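Local coordinates for 3'3'-cGAMP-specific phosphodiesterase 3 (Vibrio cholerae O1 biovar El Tor str. N16961, PDB 5Z7C), which is a bacterial phosphodiesterase, a largely helical protein whose sequence contains two HD-domain regions, at residues S124-E127 and R128-T132. The protein carries 2 engineered substitutions. Numbering follows the deposited sequence.
Sequences SWTE and RILTT
One face of the W125 indole is taken by I129, one helical turn on: CG1 of I129 stands 4.2 Å from the centroid of the six-membered ring of W125, only 6° off the ring normal, which meets the definition of a CH-pi contact. The R128 guanidinium meets the same indole differently. W125 CD1 lies at the guanidinium edge, 3.9 Å from R128 NH2, and the two planes are 52° apart, so this is an oblique meeting and not a stack. The indole reaches both neighbours because W125 CG is anti to the backbone N (chi1 -152°), while the R128 chain gets there through bends at chi2 and chi3.

Backbone geometry identifies the first turn of an alpha-helix. R128 N donates to S124 O at 3.0 Å, and the i to i+4 pattern continues through I129 and L130. S124 is the N-cap; its OG accepts a weak bond from E127 N, though the position of that OG is less certain. E127 O takes two donors from T131: the amide N at 2.8 Å, and OG1, which sits above the carbonyl plane. T132 repeats this double grip on R128 O, its N and OG1 arriving from opposite faces.

The contact forms the start of helix 125-137 at the protein surface, whereas T132 is buried, its side chain against I115 and V116 of helix 108-118.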
ATOM      1  N   SER A 124      25.794  22.364   6.293  1.00 87.56           N
ATOM      2  CA  SER A 124      27.068  21.766   6.540  1.00 89.00           C
ATOM      3  C   SER A 124      26.804  20.394   7.097  1.00 87.75           C
ATOM      4  O   SER A 124      25.929  20.190   7.886  1.00 87.05           O
ATOM      5  CB  SER A 124      27.870  22.586   7.526  1.00 82.08           C
ATOM      6  OG  SER A 124      27.359  22.423   8.819  1.00 82.46           O
ATOM      7  N   TRP A 125      27.557  19.441   6.627  1.00 68.99           N
ATOM      8  CA  TRP A 125      27.666  18.183   7.281  1.00 65.95           C
ATOM      9  C   TRP A 125      27.746  18.354   8.752  1.00 67.77           C
ATOM     10  O   TRP A 125      27.001  17.767   9.485  1.00 66.97           O
ATOM     11  CB  TRP A 125      28.899  17.486   6.824  1.00 66.92           C
ATOM     12  CG  TRP A 125      28.726  16.088   6.909  1.00 69.92           C
ATOM     13  CD1 TRP A 125      27.878  15.334   6.193  1.00 68.80           C
ATOM     14  CD2 TRP A 125      29.390  15.230   7.783  1.00 67.28           C
ATOM     15  NE1 TRP A 125      27.977  14.034   6.558  1.00 63.09           N
ATOM     16  CE2 TRP A 125      28.910  13.948   7.544  1.00 65.58           C
ATOM     17  CE3 TRP A 125      30.352  15.419   8.741  1.00 70.09           C
ATOM     18  CZ2 TRP A 125      29.361  12.874   8.218  1.00 66.63           C
ATOM     19  CZ3 TRP A 125      30.789  14.375   9.399  1.00 77.70           C
ATOM     20  CH2 TRP A 125      30.307  13.102   9.142  1.00 75.50           C
ATOM     21  N   THR A 126      28.680  19.142   9.201  1.00 69.12           N
ATOM     22  CA  THR A 126      28.823  19.323  10.607  1.00 71.15           C
ATOM     23  C   THR A 126      27.527  19.784  11.236  1.00 70.22           C
ATOM     24  O   THR A 126      27.247  19.452  12.356  1.00 70.89           O
ATOM     25  CB  THR A 126      29.949  20.284  10.908  1.00 74.26           C
ATOM     26  OG1 THR A 126      31.154  19.541  11.052  1.00 75.89           O
ATOM     27  CG2 THR A 126      29.690  21.009  12.183  1.00 76.12           C
ATOM     28  N   GLU A 127      26.722  20.538  10.519  1.00 79.47           N
ATOM     29  CA  GLU A 127      25.494  21.053  11.087  1.00 81.52           C
ATOM     30  C   GLU A 127      24.481  19.962  11.235  1.00 76.19           C
ATOM     31  O   GLU A 127      23.769  19.883  12.204  1.00 73.30           O
ATOM     32  CB  GLU A 127      24.905  22.107  10.174  1.00 87.40           C
ATOM     33  CG  GLU A 127      25.096  23.520  10.646  1.00100.91           C
ATOM     34  CD  GLU A 127      24.769  23.697  12.107  1.00104.52           C
ATOM     35  OE1 GLU A 127      25.629  24.201  12.850  1.00 99.51           O
ATOM     36  OE2 GLU A 127      23.649  23.332  12.517  1.00103.46           O
ATOM     37  N   ARG A 128      24.412  19.133  10.222  1.00 74.36           N
ATOM     38  CA  ARG A 128      23.480  18.054  10.166  1.00 69.73           C
ATOM     39  C   ARG A 128      23.683  17.084  11.287  1.00 72.55           C
ATOM     40  O   ARG A 128      22.745  16.554  11.825  1.00 65.58           O
ATOM     41  CB  ARG A 128      23.646  17.341   8.843  1.00 69.01           C
ATOM     42  CG  ARG A 128      23.450  18.249   7.670  1.00 85.35           C
ATOM     43  CD  ARG A 128      22.887  17.523   6.457  1.00 90.12           C
ATOM     44  NE  ARG A 128      23.779  16.473   5.993  1.00 91.79           N
ATOM     45  CZ  ARG A 128      23.379  15.393   5.347  1.00 87.39           C
ATOM     46  NH1 ARG A 128      22.106  15.212   5.078  1.00 81.94           N
ATOM     47  NH2 ARG A 128      24.254  14.495   4.973  1.00 89.20           N
ATOM     48  N   ILE A 129      24.920  16.832  11.637  1.00 64.40           N
ATOM     49  CA  ILE A 129      25.183  15.965  12.741  1.00 65.63           C
ATOM     50  C   ILE A 129      24.741  16.601  14.024  1.00 67.07           C
ATOM     51  O   ILE A 129      24.149  15.955  14.850  1.00 66.93           O
ATOM     52  CB  ILE A 129      26.639  15.641  12.809  1.00 67.79           C
ATOM     53  CG1 ILE A 129      27.072  15.085  11.480  1.00 66.46           C
ATOM     54  CG2 ILE A 129      26.907  14.646  13.887  1.00 69.16           C
ATOM     55  CD1 ILE A 129      26.580  13.730  11.205  1.00 64.67           C
ATOM     56  N   LEU A 130      25.051  17.857  14.207  1.00 68.66           N
ATOM     57  CA  LEU A 130      24.682  18.480  15.437  1.00 70.30           C
ATOM     58  C   LEU A 130      23.192  18.540  15.555  1.00 68.33           C
ATOM     59  O   LEU A 130      22.638  18.276  16.590  1.00 68.82           O
ATOM     60  CB  LEU A 130      25.285  19.863  15.521  1.00 72.49           C
ATOM     61  CG  LEU A 130      26.774  19.781  15.751  1.00 75.10           C
ATOM     62  CD1 LEU A 130      27.341  21.116  15.904  1.00 77.47           C
ATOM     63  CD2 LEU A 130      27.070  18.969  16.937  1.00 76.69           C
ATOM     64  N   THR A 131      22.540  18.908  14.480  1.00 68.87           N
ATOM     65  CA  THR A 131      21.107  18.979  14.464  1.00 66.98           C
ATOM     66  C   THR A 131      20.446  17.650  14.656  1.00 68.95           C
ATOM     67  O   THR A 131      19.458  17.562  15.325  1.00 70.14           O
ATOM     68  CB  THR A 131      20.642  19.580  13.186  1.00 68.92           C
ATOM     69  OG1 THR A 131      21.456  20.710  12.910  1.00 80.62           O
ATOM     70  CG2 THR A 131      19.256  20.042  13.320  1.00 65.21           C
ATOM     71  N   THR A 132      20.962  16.622  14.034  1.00 61.78           N
ATOM     72  CA  THR A 132      20.373  15.309  14.205  1.00 60.43           C
ATOM     73  C   THR A 132      20.512  14.821  15.627  1.00 65.49           C
ATOM     74  O   THR A 132      19.678  14.116  16.135  1.00 61.55           O
ATOM     75  CB  THR A 132      20.748  14.267  13.114  1.00 58.94           C
ATOM     76  OG1 THR A 132      22.151  14.075  13.062  1.00 60.65           O
ATOM     77  CG2 THR A 132      20.260  14.657  11.793  1.00 56.89           C
TER